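Local coordinates for protein major centromere autoantigen B (Homo sapiens, PDB 1HLV) that binds the CENP-B box of centromeric DNA through helix-turn-helix domains and kinks the DNA on binding, at residues R5-F10 against R66-L71; S72-L77 against L111-F116; G79-W84 against I98-K103. All coordinates share one frame; numbering follows the deposited sequence.

Contact 1 (R5-F10 against R66-L71); sequences RRQLTF and RKTNKL. With nucleotides of chain A; nucleotides of chain B.
K67 lies against L8 and T9 where the N-terminal arm of a helix-turn-helix DNA-binding domain meets the linker leading to helix 75-88. Its CB sits 3.1 Å from L8 O, and CG, anti to the carbonyl carbon (chi1 -58°), stays beside the same oxygen. Beyond CG the chain runs extended: CD touches Q7 CB at 3.9 Å and CE reaches T9 CG2 at 4.0 Å. T9 N-caps helix 10-22 in a capping box: OG1 caps a first-turn backbone N, and T9 N donates to E12. Next along, F10 N donates to R66 O (2.9 Å), tying the arm to the linker. The F10 ring runs beside R66, CE1 3.5 Å from R66 CG, with K67 O over one face and N69 N at its edge. The R66 guanidinium, nearly coplanar with that ring, is held by a bond from NE to T68 O (2.7 Å). On the DNA side, OP1 of DA13 of chain A receives two nearly straight backbone bonds, from K67 N at 2.8 Å and T68 N at 3.2 Å.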
loop_
_atom_site.group_PDB
_atom_site.type_symbol
_atom_site.label_atom_id
_atom_site.label_comp_id
_atom_site.label_asym_id
_atom_site.label_seq_id
_atom_site.Cartn_x
_atom_site.Cartn_y
_atom_site.Cartn_z
ATOM N N ARG C 5 -0.634 -17.120 -11.990
ATOM C CA ARG C 5 -1.245 -15.792 -11.983
ATOM C C ARG C 5 -0.157 -14.752 -11.860
ATOM O O ARG C 5 0.725 -14.847 -11.008
ATOM C CB ARG C 5 -2.212 -15.606 -10.819
ATOM C CG ARG C 5 -3.438 -16.464 -10.880
ATOM C CD ARG C 5 -4.388 -16.102 -9.761
ATOM N NE ARG C 5 -5.392 -17.133 -9.567
ATOM C CZ ARG C 5 -6.229 -17.170 -8.538
ATOM N NH1 ARG C 5 -6.184 -16.220 -7.603
ATOM N NH2 ARG C 5 -7.100 -18.173 -8.433
ATOM N N ARG C 6 -0.226 -13.754 -12.721
ATOM C CA ARG C 6 0.746 -12.690 -12.729
ATOM C C ARG C 6 0.278 -11.572 -11.804
ATOM O O ARG C 6 -0.805 -11.015 -11.996
ATOM C CB ARG C 6 0.898 -12.176 -14.157
ATOM C CG ARG C 6 1.645 -10.866 -14.292
ATOM C CD ARG C 6 3.148 -11.059 -14.459
ATOM N NE ARG C 6 3.781 -9.837 -14.953
ATOM C CZ ARG C 6 3.401 -9.191 -16.056
ATOM N NH1 ARG C 6 2.385 -9.649 -16.786
ATOM N NH2 ARG C 6 4.034 -8.084 -16.438
ATOM N N GLN C 7 1.074 -11.263 -10.787
ATOM C CA GLN C 7 0.735 -10.180 -9.871
ATOM C C GLN C 7 1.452 -8.916 -10.350
ATOM O O GLN C 7 2.613 -8.963 -10.755
ATOM C CB GLN C 7 1.153 -10.526 -8.437
ATOM C CG GLN C 7 0.102 -11.302 -7.629
ATOM C CD GLN C 7 -1.010 -10.411 -7.079
ATOM O OE1 GLN C 7 -1.035 -9.197 -7.317
ATOM N NE2 GLN C 7 -1.935 -11.016 -6.337
ATOM N N LEU C 8 0.751 -7.791 -10.306
ATOM C CA LEU C 8 1.302 -6.523 -10.762
ATOM C C LEU C 8 1.541 -5.556 -9.605
ATOM O O LEU C 8 0.895 -5.661 -8.563
ATOM C CB LEU C 8 0.325 -5.901 -11.763
ATOM C CG LEU C 8 -0.094 -6.828 -12.912
ATOM C CD1 LEU C 8 -1.413 -6.372 -13.491
ATOM C CD2 LEU C 8 0.983 -6.842 -13.984
ATOM N N THR C 9 2.473 -4.620 -9.780
ATOM C CA THR C 9 2.741 -3.636 -8.737
ATOM C C THR C 9 1.746 -2.497 -8.881
ATOM O O THR C 9 1.122 -2.330 -9.927
ATOM C CB THR C 9 4.148 -3.018 -8.841
ATOM O OG1 THR C 9 4.243 -2.249 -10.045
ATOM C CG2 THR C 9 5.219 -4.101 -8.824
ATOM N N PHE C 10 1.599 -1.704 -7.831
ATOM C CA PHE C 10 0.674 -0.596 -7.904
ATOM C C PHE C 10 1.098 0.383 -8.981
ATOM O O PHE C 10 0.248 0.978 -9.644
ATOM C CB PHE C 10 0.539 0.078 -6.538
ATOM C CG PHE C 10 -0.335 -0.691 -5.594
ATOM C CD1 PHE C 10 0.189 -1.282 -4.454
ATOM C CD2 PHE C 10 -1.688 -0.873 -5.882
ATOM C CE1 PHE C 10 -0.619 -2.047 -3.610
ATOM C CE2 PHE C 10 -2.506 -1.637 -5.044
ATOM C CZ PHE C 10 -1.970 -2.224 -3.909
ATOM N N ARG C 66 5.233 -2.864 -4.085
ATOM C CA ARG C 66 3.999 -3.290 -3.430
ATOM C C ARG C 66 2.992 -3.698 -4.494
ATOM O O ARG C 66 2.849 -3.017 -5.507
ATOM C CB ARG C 66 3.424 -2.134 -2.605
ATOM C CG ARG C 66 2.309 -2.534 -1.671
ATOM C CD ARG C 66 2.838 -3.312 -0.487
ATOM N NE ARG C 66 1.761 -3.777 0.387
ATOM C CZ ARG C 66 1.941 -4.232 1.623
ATOM N NH1 ARG C 66 3.162 -4.287 2.139
ATOM N NH2 ARG C 66 0.899 -4.627 2.345
ATOM N N LYS C 67 2.295 -4.804 -4.270
ATOM C CA LYS C 67 1.306 -5.273 -5.236
ATOM C C LYS C 67 -0.084 -5.382 -4.611
ATOM O O LYS C 67 -1.105 -5.179 -5.276
ATOM C CB LYS C 67 1.733 -6.637 -5.779
ATOM C CG LYS C 67 3.100 -6.604 -6.427
ATOM C CD LYS C 67 3.575 -7.972 -6.846
ATOM C CE LYS C 67 4.979 -7.868 -7.430
ATOM N NZ LYS C 67 5.604 -9.202 -7.628
ATOM N N THR C 68 -0.102 -5.678 -3.319
ATOM C CA THR C 68 -1.328 -5.868 -2.564
ATOM C C THR C 68 -1.563 -4.827 -1.472
ATOM O O THR C 68 -0.641 -4.433 -0.748
ATOM C CB THR C 68 -1.287 -7.246 -1.928
ATOM O OG1 THR C 68 -1.484 -8.229 -2.949
ATOM C CG2 THR C 68 -2.322 -7.385 -0.855
ATOM N N ASN C 69 -2.805 -4.380 -1.344
ATOM C CA ASN C 69 -3.112 -3.411 -0.305
ATOM C C ASN C 69 -3.521 -4.144 0.977
ATOM O O ASN C 69 -4.465 -3.748 1.666
ATOM C CB ASN C 69 -4.235 -2.470 -0.732
ATOM C CG ASN C 69 -4.449 -1.351 0.268
ATOM O OD1 ASN C 69 -5.525 -0.749 0.328
ATOM N ND2 ASN C 69 -3.417 -1.066 1.064
ATOM N N LYS C 70 -2.809 -5.220 1.290
ATOM C CA LYS C 70 -3.096 -5.984 2.492
ATOM C C LYS C 70 -2.840 -5.115 3.722
ATOM O O LYS C 70 -1.888 -4.342 3.762
ATOM C CB LYS C 70 -2.230 -7.241 2.540
ATOM C CG LYS C 70 -2.500 -8.098 3.762
ATOM C CD LYS C 70 -2.359 -9.573 3.454
ATOM C CE LYS C 70 -2.199 -10.344 4.740
ATOM N NZ LYS C 70 -3.526 -10.736 5.279
ATOM N N LEU C 71 -3.707 -5.242 4.717
ATOM C CA LEU C 71 -3.585 -4.459 5.937
ATOM C C LEU C 71 -3.163 -5.327 7.109
ATOM O O LEU C 71 -3.316 -6.552 7.082
ATOM C CB LEU C 71 -4.922 -3.788 6.285
ATOM C CG LEU C 71 -5.633 -2.951 5.213
ATOM C CD1 LEU C 71 -6.924 -2.384 5.804
ATOM C CD2 LEU C 71 -4.718 -1.820 4.716
ATOM P P DA A 13 3.177 -7.741 -1.652
ATOM O OP1 DA A 13 2.713 -6.355 -1.936
ATOM O OP2 DA A 13 4.601 -8.108 -1.856
ATOM O "O5'" DA A 13 2.795 -8.110 -0.156
ATOM C "C5'" DA A 13 1.493 -7.857 0.330
ATOM C "C4'" DA A 13 1.364 -8.350 1.750
ATOM O "O4'" DA A 13 1.206 -9.789 1.786
ATOM C "C3'" DA A 13 2.542 -8.026 2.678
ATOM O "O3'" DA A 13 1.990 -7.714 3.947
ATOM C "C2'" DA A 13 3.249 -9.362 2.807
ATOM C "C1'" DA A 13 2.045 -10.285 2.812
ATOM N N9 DA A 13 2.293 -11.706 2.571
ATOM C C8 DA A 13 3.215 -12.302 1.744
ATOM N N7 DA A 13 3.192 -13.617 1.790
ATOM C C5 DA A 13 2.190 -13.901 2.710
ATOM C C6 DA A 13 1.683 -15.112 3.217
ATOM N N6 DA A 13 2.161 -16.315 2.883
ATOM N N1 DA A 13 0.665 -15.046 4.099
ATOM C C2 DA A 13 0.211 -13.839 4.463
ATOM N N3 DA A 13 0.620 -12.633 4.075
ATOM C C4 DA A 13 1.619 -12.735 3.186
ATOM P P DA B 14 -4.757 -7.851 -9.642
ATOM O OP1 DA B 14 -3.491 -7.100 -9.477
ATOM O OP2 DA B 14 -5.974 -7.148 -10.136
ATOM O "O5'" DA B 14 -4.487 -9.117 -10.571
ATOM C "C5'" DA B 14 -3.506 -10.080 -10.203
ATOM C "C4'" DA B 14 -3.813 -11.422 -10.825
ATOM O "O4'" DA B 14 -4.920 -12.076 -10.172
ATOM C "C3'" DA B 14 -4.168 -11.405 -12.303
ATOM O "O3'" DA B 14 -3.712 -12.650 -12.831
ATOM C "C2'" DA B 14 -5.686 -11.348 -12.271
ATOM C "C1'" DA B 14 -6.003 -12.249 -11.085
ATOM N N9 DA B 14 -7.224 -11.945 -10.339
ATOM C C8 DA B 14 -7.698 -10.710 -9.968
ATOM N N7 DA B 14 -8.724 -10.763 -9.155
ATOM C C5 DA B 14 -8.962 -12.122 -9.009
ATOM C C6 DA B 14 -9.893 -12.838 -8.243
ATOM N N6 DA B 14 -10.761 -12.259 -7.412
ATOM N N1 DA B 14 -9.888 -14.188 -8.342
ATOM C C2 DA B 14 -8.980 -14.766 -9.138
ATOM N N3 DA B 14 -8.032 -14.200 -9.884
ATOM C C4 DA B 14 -8.078 -12.860 -9.772
ATOM P P DG A 10 -5.082 -22.610 -6.350
ATOM O OP1 DG A 10 -5.699 -23.341 -7.492
ATOM O OP2 DG A 10 -4.548 -23.369 -5.185
ATOM O "O5'" DG A 10 -3.902 -21.711 -6.928
ATOM C "C5'" DG A 10 -4.034 -21.064 -8.186
ATOM C "C4'" DG A 10 -3.327 -19.730 -8.162
ATOM O "O4'" DG A 10 -4.054 -18.794 -7.334
ATOM C "C3'" DG A 10 -1.904 -19.767 -7.611
ATOM O "O3'" DG A 10 -1.094 -18.884 -8.391
ATOM C "C2'" DG A 10 -2.067 -19.284 -6.178
ATOM C "C1'" DG A 10 -3.230 -18.304 -6.281
ATOM N N9 DG A 10 -4.077 -18.202 -5.095
ATOM C C8 DG A 10 -4.600 -19.247 -4.372
ATOM N N7 DG A 10 -5.427 -18.861 -3.435
ATOM C C5 DG A 10 -5.437 -17.476 -3.529
ATOM C C6 DG A 10 -6.171 -16.516 -2.792
ATOM O O6 DG A 10 -7.020 -16.708 -1.913
ATOM N N1 DG A 10 -5.854 -15.218 -3.180
ATOM C C2 DG A 10 -4.965 -14.886 -4.168
ATOM N N2 DG A 10 -4.797 -13.569 -4.387
ATOM N N3 DG A 10 -4.291 -15.777 -4.889
ATOM C C4 DG A 10 -4.576 -17.045 -4.518
#

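Contact 2 (S72-L77 against L111-F116); sequences SPYDKL and LGMDDF. With nucleotides of chain A.
Y74 and F116 meet as a T-shaped pair: the F116 edge points at the Y74 face, with ring centroids 4.8 Å apart and planes at 75°. CD1 of F116 stands over the middle of the tyrosine ring, while P73 CG lies over the opposite face, so the Y74 ring is sandwiched. The F116 ring is itself used on its face, where L77 CD1 makes a CH-pi contact 3.7 Å from the centroid and 16° off the normal. L77 reaches it with CG anti to the backbone N (chi1 176°), and its side chain crosses that of F116 at about a right angle. M113 packs beside Y74 and L77. Its bent end puts CE against L77 CB and CD1, and SD comes obliquely to the Y74 ring, a Met-aromatic contact with SD 4.1 Å from Y74 CD2. Farther out, L111 CD2 rests on the L77 backbone at CA (3.9 Å). The tyrosine thus held presents its hydroxyl to the DNA backbone: Y74 OH bonds OP1 of DG16 of chain A at 2.8 Å, and S72 OG donates to OP1 of DC15 of chain A at 2.6 Å. Y74 is the N-cap of helix 75-88, and G112 closes helix 97-111 in a Schellman motif. F116 and L77 also touch A108 of helix 97-111 and W122 of helix 120-129, so the contact joins the three helices of this Tc5 transposase-type helix-turn-helix domain.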
loop_
_atom_site.group_PDB
_atom_site.type_symbol
_atom_site.label_atom_id
_atom_site.label_comp_id
_atom_site.label_asym_id
_atom_site.label_seq_id
_atom_site.Cartn_x
_atom_site.Cartn_y
_atom_site.Cartn_z
ATOM N N SER C 72 -2.628 -4.675 8.135
ATOM C CA SER C 72 -2.209 -5.359 9.347
ATOM C C SER C 72 -3.434 -5.374 10.233
ATOM O O SER C 72 -4.228 -4.440 10.192
ATOM C CB SER C 72 -1.094 -4.576 10.039
ATOM O OG SER C 72 -1.104 -4.795 11.443
ATOM N N PRO C 73 -3.616 -6.434 11.038
ATOM C CA PRO C 73 -4.801 -6.444 11.903
ATOM C C PRO C 73 -4.763 -5.287 12.916
ATOM O O PRO C 73 -5.765 -5.003 13.578
ATOM C CB PRO C 73 -4.752 -7.832 12.558
ATOM C CG PRO C 73 -3.281 -8.147 12.590
ATOM C CD PRO C 73 -2.797 -7.646 11.232
ATOM N N TYR C 74 -3.617 -4.612 13.012
ATOM C CA TYR C 74 -3.462 -3.473 13.922
ATOM C C TYR C 74 -3.521 -2.174 13.141
ATOM O O TYR C 74 -3.050 -1.125 13.616
ATOM C CB TYR C 74 -2.118 -3.543 14.653
ATOM C CG TYR C 74 -1.857 -4.876 15.306
ATOM C CD1 TYR C 74 -0.684 -5.583 15.048
ATOM C CD2 TYR C 74 -2.795 -5.443 16.161
ATOM C CE1 TYR C 74 -0.456 -6.822 15.624
ATOM C CE2 TYR C 74 -2.579 -6.674 16.742
ATOM C CZ TYR C 74 -1.409 -7.360 16.476
ATOM O OH TYR C 74 -1.197 -8.571 17.086
ATOM N N ASP C 75 -4.103 -2.246 11.944
ATOM C CA ASP C 75 -4.222 -1.079 11.075
ATOM C C ASP C 75 -4.741 0.182 11.759
ATOM O O ASP C 75 -4.292 1.283 11.452
ATOM C CB ASP C 75 -5.107 -1.391 9.865
ATOM C CG ASP C 75 -5.171 -0.232 8.880
ATOM O OD1 ASP C 75 -6.192 0.496 8.878
ATOM O OD2 ASP C 75 -4.186 -0.031 8.122
ATOM N N LYS C 76 -5.682 0.042 12.683
ATOM C CA LYS C 76 -6.208 1.228 13.348
ATOM C C LYS C 76 -5.085 1.904 14.125
ATOM O O LYS C 76 -4.941 3.125 14.083
ATOM C CB LYS C 76 -7.361 0.854 14.277
ATOM C CG LYS C 76 -8.098 2.037 14.873
ATOM C CD LYS C 76 -9.238 1.552 15.758
ATOM C CE LYS C 76 -9.951 2.704 16.475
ATOM N NZ LYS C 76 -10.855 3.505 15.601
ATOM N N LEU C 77 -4.283 1.096 14.819
ATOM C CA LEU C 77 -3.158 1.600 15.605
ATOM C C LEU C 77 -2.150 2.283 14.681
ATOM O O LEU C 77 -1.656 3.376 14.979
ATOM C CB LEU C 77 -2.495 0.445 16.369
ATOM C CG LEU C 77 -1.223 0.726 17.183
ATOM C CD1 LEU C 77 -0.972 -0.383 18.202
ATOM C CD2 LEU C 77 -0.044 0.848 16.235
ATOM N N LEU C 111 -6.464 1.645 22.781
ATOM C CA LEU C 111 -7.409 0.977 21.894
ATOM C C LEU C 111 -7.932 -0.323 22.498
ATOM O O LEU C 111 -8.923 -0.887 22.025
ATOM C CB LEU C 111 -6.746 0.696 20.542
ATOM C CG LEU C 111 -6.953 1.735 19.431
ATOM C CD1 LEU C 111 -6.936 3.142 19.991
ATOM C CD2 LEU C 111 -5.875 1.562 18.374
ATOM N N GLY C 112 -7.261 -0.791 23.545
ATOM C CA GLY C 112 -7.666 -2.023 24.188
ATOM C C GLY C 112 -7.188 -3.253 23.441
ATOM O O GLY C 112 -7.797 -4.319 23.546
ATOM N N MET C 113 -6.106 -3.113 22.676
ATOM C CA MET C 113 -5.548 -4.242 21.932
ATOM C C MET C 113 -4.583 -4.932 22.874
ATOM O O MET C 113 -3.382 -4.680 22.836
ATOM C CB MET C 113 -4.789 -3.765 20.689
ATOM C CG MET C 113 -5.652 -3.168 19.602
ATOM S SD MET C 113 -4.682 -2.456 18.239
ATOM C CE MET C 113 -4.064 -1.024 19.033
ATOM N N ASP C 114 -5.113 -5.803 23.724
ATOM C CA ASP C 114 -4.299 -6.506 24.704
ATOM C C ASP C 114 -3.302 -7.471 24.089
ATOM O O ASP C 114 -2.342 -7.878 24.739
ATOM C CB ASP C 114 -5.195 -7.266 25.681
ATOM C CG ASP C 114 -6.317 -6.406 26.224
ATOM O OD1 ASP C 114 -6.069 -5.206 26.487
ATOM O OD2 ASP C 114 -7.443 -6.932 26.391
ATOM N N ASP C 115 -3.520 -7.840 22.837
ATOM C CA ASP C 115 -2.617 -8.776 22.196
ATOM C C ASP C 115 -1.498 -8.118 21.405
ATOM O O ASP C 115 -0.616 -8.807 20.889
ATOM C CB ASP C 115 -3.403 -9.734 21.302
ATOM C CG ASP C 115 -4.096 -10.833 22.095
ATOM O OD1 ASP C 115 -4.010 -10.811 23.351
ATOM O OD2 ASP C 115 -4.723 -11.714 21.462
ATOM N N PHE C 116 -1.521 -6.794 21.303
ATOM C CA PHE C 116 -0.464 -6.118 20.573
ATOM C C PHE C 116 0.788 -6.208 21.417
ATOM O O PHE C 116 0.751 -5.992 22.628
ATOM C CB PHE C 116 -0.779 -4.655 20.330
ATOM C CG PHE C 116 0.218 -3.974 19.450
ATOM C CD1 PHE C 116 0.402 -4.400 18.135
ATOM C CD2 PHE C 116 0.975 -2.912 19.926
ATOM C CE1 PHE C 116 1.328 -3.775 17.302
ATOM C CE2 PHE C 116 1.906 -2.272 19.108
ATOM C CZ PHE C 116 2.084 -2.704 17.790
ATOM P P DC A 15 1.302 -7.525 11.056
ATOM O OP1 DC A 15 0.654 -6.571 11.987
ATOM O OP2 DC A 15 2.671 -7.245 10.546
ATOM O "O5'" DC A 15 1.313 -8.980 11.680
ATOM C "C5'" DC A 15 0.096 -9.658 11.933
ATOM C "C4'" DC A 15 0.370 -10.896 12.744
ATOM O "O4'" DC A 15 0.736 -11.978 11.845
ATOM C "C3'" DC A 15 1.557 -10.676 13.677
ATOM O "O3'" DC A 15 1.244 -10.724 15.057
ATOM C "C2'" DC A 15 2.558 -11.756 13.316
ATOM C "C1'" DC A 15 1.855 -12.685 12.340
ATOM N N1 DC A 15 2.765 -12.935 11.213
ATOM C C2 DC A 15 3.314 -14.211 11.044
ATOM O O2 DC A 15 2.924 -15.129 11.771
ATOM N N3 DC A 15 4.251 -14.406 10.085
ATOM C C4 DC A 15 4.614 -13.391 9.294
ATOM N N4 DC A 15 5.560 -13.614 8.376
ATOM C C5 DC A 15 4.027 -12.097 9.410
ATOM C C6 DC A 15 3.113 -11.916 10.370
ATOM P P DA A 14 2.801 -6.812 4.993
ATOM O OP1 DA A 14 2.559 -5.377 4.706
ATOM O OP2 DA A 14 4.193 -7.321 5.085
ATOM O "O5'" DA A 14 2.030 -7.161 6.341
ATOM C "C5'" DA A 14 0.602 -7.125 6.356
ATOM C "C4'" DA A 14 0.049 -8.102 7.363
ATOM O "O4'" DA A 14 -0.028 -9.428 6.779
ATOM C "C3'" DA A 14 0.926 -8.218 8.598
ATOM O "O3'" DA A 14 0.355 -7.708 9.777
ATOM C "C2'" DA A 14 1.161 -9.701 8.798
ATOM C "C1'" DA A 14 0.418 -10.423 7.692
ATOM N N9 DA A 14 1.406 -11.252 6.997
ATOM C C8 DA A 14 2.350 -10.803 6.108
ATOM N N7 DA A 14 3.154 -11.740 5.674
ATOM C C5 DA A 14 2.701 -12.887 6.304
ATOM C C6 DA A 14 3.127 -14.224 6.244
ATOM N N6 DA A 14 4.132 -14.646 5.473
ATOM N N1 DA A 14 2.471 -15.126 7.003
ATOM C C2 DA A 14 1.452 -14.702 7.759
ATOM N N3 DA A 14 0.948 -13.474 7.889
ATOM C C4 DA A 14 1.625 -12.603 7.123
ATOM P P DG A 16 2.250 -10.025 16.094
ATOM O OP1 DG A 16 1.473 -9.269 17.105
ATOM O OP2 DG A 16 3.277 -9.316 15.289
ATOM O "O5'" DG A 16 2.949 -11.273 16.785
ATOM C "C5'" DG A 16 2.175 -12.406 17.170
ATOM C "C4'" DG A 16 3.088 -13.537 17.568
ATOM O "O4'" DG A 16 3.807 -14.004 16.400
ATOM C "C3'" DG A 16 4.150 -13.129 18.587
ATOM O "O3'" DG A 16 4.412 -14.238 19.454
ATOM C "C2'" DG A 16 5.352 -12.803 17.719
ATOM C "C1'" DG A 16 5.199 -13.775 16.555
ATOM N N9 DG A 16 5.702 -13.278 15.279
ATOM C C8 DG A 16 5.657 -11.985 14.813
ATOM N N7 DG A 16 6.176 -11.853 13.622
ATOM C C5 DG A 16 6.593 -13.134 13.285
ATOM C C6 DG A 16 7.241 -13.616 12.114
ATOM O O6 DG A 16 7.598 -12.986 11.115
ATOM N N1 DG A 16 7.478 -14.984 12.187
ATOM C C2 DG A 16 7.149 -15.785 13.251
ATOM N N2 DG A 16 7.461 -17.075 13.132
ATOM N N3 DG A 16 6.558 -15.350 14.350
ATOM C C4 DG A 16 6.309 -14.023 14.298
#

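Contact 3 (G79-W84 against I98-K103); sequences GLLIAW and IILKEK
The short helical segments 79-84 and 98-103 run roughly antiparallel, at 139° between their N-to-C directions, with axes 10.9 Å apart at closest approach and L81 and K103 nearest by CA. They belong to the first two helices of a three-helix domain of helix-turn-helix type. W84 carries the contact. A chi1 of 168° swings its indole away from the W84 backbone N and across to helix 97-111, and the K103 chain lies along one of its faces: CG stands over the middle of the indole, 3.6 Å from W84 CD2, and CE over the five-membered ring. K103 takes this course because its chain bends at chi2 (62°) and is extended thereafter, which leaves NZ off-centre in a cation-pi contact, 4.4 Å from the five-ring centroid. The far rim of the indole meets aliphatic groups in its own plane, with L100 CD1 3.9 Å from W84 CZ3. L81 slides past K103 in the opposite direction, its CD1 3.8 Å from K103 CG, and also packs on W122 and F126 of helix 120-129. At the outer edge of the indole, I99 CG2 approaches W84 CH2 to 3.7 Å.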
loop_
_atom_site.group_PDB
_atom_site.type_symbol
_atom_site.label_atom_id
_atom_site.label_comp_id
_atom_site.label_asym_id
_atom_site.label_seq_id
_atom_site.Cartn_x
_atom_site.Cartn_y
_atom_site.Cartn_z
ATOM N N GLY C 79 -2.649 3.792 11.990
ATOM C CA GLY C 79 -3.143 5.067 11.516
ATOM C C GLY C 79 -2.765 6.146 12.500
ATOM O O GLY C 79 -2.185 7.168 12.128
ATOM N N LEU C 80 -3.085 5.909 13.768
ATOM C CA LEU C 80 -2.771 6.863 14.825
ATOM C C LEU C 80 -1.263 7.112 14.958
ATOM O O LEU C 80 -0.827 8.256 15.091
ATOM C CB LEU C 80 -3.361 6.360 16.144
ATOM C CG LEU C 80 -4.894 6.298 16.034
ATOM C CD1 LEU C 80 -5.509 5.497 17.181
ATOM C CD2 LEU C 80 -5.430 7.730 15.977
ATOM N N LEU C 81 -0.479 6.038 14.899
ATOM C CA LEU C 81 0.974 6.117 15.008
ATOM C C LEU C 81 1.559 6.998 13.902
ATOM O O LEU C 81 2.410 7.859 14.152
ATOM C CB LEU C 81 1.572 4.709 14.924
ATOM C CG LEU C 81 3.050 4.521 15.275
ATOM C CD1 LEU C 81 3.315 5.022 16.692
ATOM C CD2 LEU C 81 3.411 3.052 15.159
ATOM N N ILE C 82 1.104 6.782 12.673
ATOM C CA ILE C 82 1.588 7.564 11.541
ATOM C C ILE C 82 1.288 9.041 11.753
ATOM O O ILE C 82 2.186 9.879 11.672
ATOM C CB ILE C 82 0.939 7.092 10.215
ATOM C CG1 ILE C 82 1.571 5.769 9.783
ATOM C CG2 ILE C 82 1.105 8.147 9.135
ATOM C CD1 ILE C 82 0.924 5.139 8.581
ATOM N N ALA C 83 0.027 9.355 12.028
ATOM C CA ALA C 83 -0.370 10.736 12.247
ATOM C C ALA C 83 0.547 11.364 13.283
ATOM O O ALA C 83 0.989 12.508 13.134
ATOM C CB ALA C 83 -1.805 10.798 12.726
ATOM N N TRP C 84 0.836 10.594 14.327
ATOM C CA TRP C 84 1.686 11.045 15.419
ATOM C C TRP C 84 3.119 11.414 15.017
ATOM O O TRP C 84 3.537 12.556 15.204
ATOM C CB TRP C 84 1.722 9.979 16.514
ATOM C CG TRP C 84 2.792 10.209 17.540
ATOM C CD1 TRP C 84 2.764 11.103 18.578
ATOM C CD2 TRP C 84 4.063 9.548 17.611
ATOM N NE1 TRP C 84 3.939 11.036 19.289
ATOM C CE2 TRP C 84 4.755 10.093 18.719
ATOM C CE3 TRP C 84 4.685 8.548 16.846
ATOM C CZ2 TRP C 84 6.041 9.670 19.082
ATOM C CZ3 TRP C 84 5.959 8.127 17.206
ATOM C CH2 TRP C 84 6.625 8.689 18.317
ATOM N N ILE C 98 13.141 3.728 19.143
ATOM C CA ILE C 98 12.785 3.389 20.517
ATOM C C ILE C 98 11.532 4.143 20.966
ATOM O O ILE C 98 10.695 3.602 21.687
ATOM C CB ILE C 98 13.978 3.692 21.473
ATOM C CG1 ILE C 98 14.855 2.450 21.588
ATOM C CG2 ILE C 98 13.492 4.105 22.851
ATOM C CD1 ILE C 98 14.108 1.237 22.140
ATOM N N ILE C 99 11.405 5.391 20.538
ATOM C CA ILE C 99 10.242 6.182 20.898
ATOM C C ILE C 99 9.027 5.671 20.127
ATOM O O ILE C 99 7.908 5.657 20.640
ATOM C CB ILE C 99 10.472 7.670 20.581
ATOM C CG1 ILE C 99 11.676 8.180 21.377
ATOM C CG2 ILE C 99 9.250 8.476 20.931
ATOM C CD1 ILE C 99 11.566 7.959 22.879
ATOM N N LEU C 100 9.258 5.235 18.895
ATOM C CA LEU C 100 8.190 4.722 18.055
ATOM C C LEU C 100 7.550 3.494 18.689
ATOM O O LEU C 100 6.326 3.404 18.777
ATOM C CB LEU C 100 8.736 4.346 16.681
ATOM C CG LEU C 100 7.698 3.970 15.628
ATOM C CD1 LEU C 100 7.223 5.227 14.937
ATOM C CD2 LEU C 100 8.309 3.035 14.612
ATOM N N LYS C 101 8.371 2.549 19.135
ATOM C CA LYS C 101 7.844 1.327 19.737
ATOM C C LYS C 101 7.129 1.584 21.051
ATOM O O LYS C 101 6.204 0.863 21.427
ATOM C CB LYS C 101 8.967 0.323 19.969
ATOM C CG LYS C 101 8.506 -0.937 20.657
ATOM C CD LYS C 101 9.615 -1.953 20.724
ATOM C CE LYS C 101 9.142 -3.228 21.393
ATOM N NZ LYS C 101 10.222 -4.253 21.432
ATOM N N GLU C 102 7.572 2.618 21.750
ATOM C CA GLU C 102 6.999 2.996 23.031
ATOM C C GLU C 102 5.604 3.580 22.806
ATOM O O GLU C 102 4.637 3.235 23.498
ATOM C CB GLU C 102 7.916 4.025 23.676
ATOM C CG GLU C 102 7.550 4.468 25.063
ATOM C CD GLU C 102 8.572 5.453 25.594
ATOM O OE1 GLU C 102 9.756 5.062 25.720
ATOM O OE2 GLU C 102 8.201 6.618 25.870
ATOM N N LYS C 103 5.518 4.460 21.818
ATOM C CA LYS C 103 4.269 5.105 21.466
ATOM C C LYS C 103 3.236 4.093 20.973
ATOM O O LYS C 103 2.059 4.214 21.278
ATOM C CB LYS C 103 4.523 6.160 20.388
ATOM C CG LYS C 103 3.288 6.923 19.962
ATOM C CD LYS C 103 2.691 7.714 21.113
ATOM C CE LYS C 103 1.575 8.622 20.627
ATOM N NZ LYS C 103 0.972 9.415 21.735
#

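How the contacts relate
From the N terminus, the arm 5-10 leads into helix 10-22, and after four helices the chain returns at 66-71, where contact 1 closes the loop around the first DNA-binding domain. Segment 72-77 follows directly, so contact 2 opens in series with contact 1, their centres about 24 Å apart. It closes at 111-116, after helices 75-88 and 97-111. Contact 3 falls wholly within that span, pairing those helices directly, beyond the turn at 72-75. Contacts 2 and 3 share helix 75-88 and touch through L111 CD1 and L80 CD1. Contact 1 ties the arm to the interdomain linker, whereas the other two hold helix 75-88 to helix 97-111 and the loop after it within the second domain.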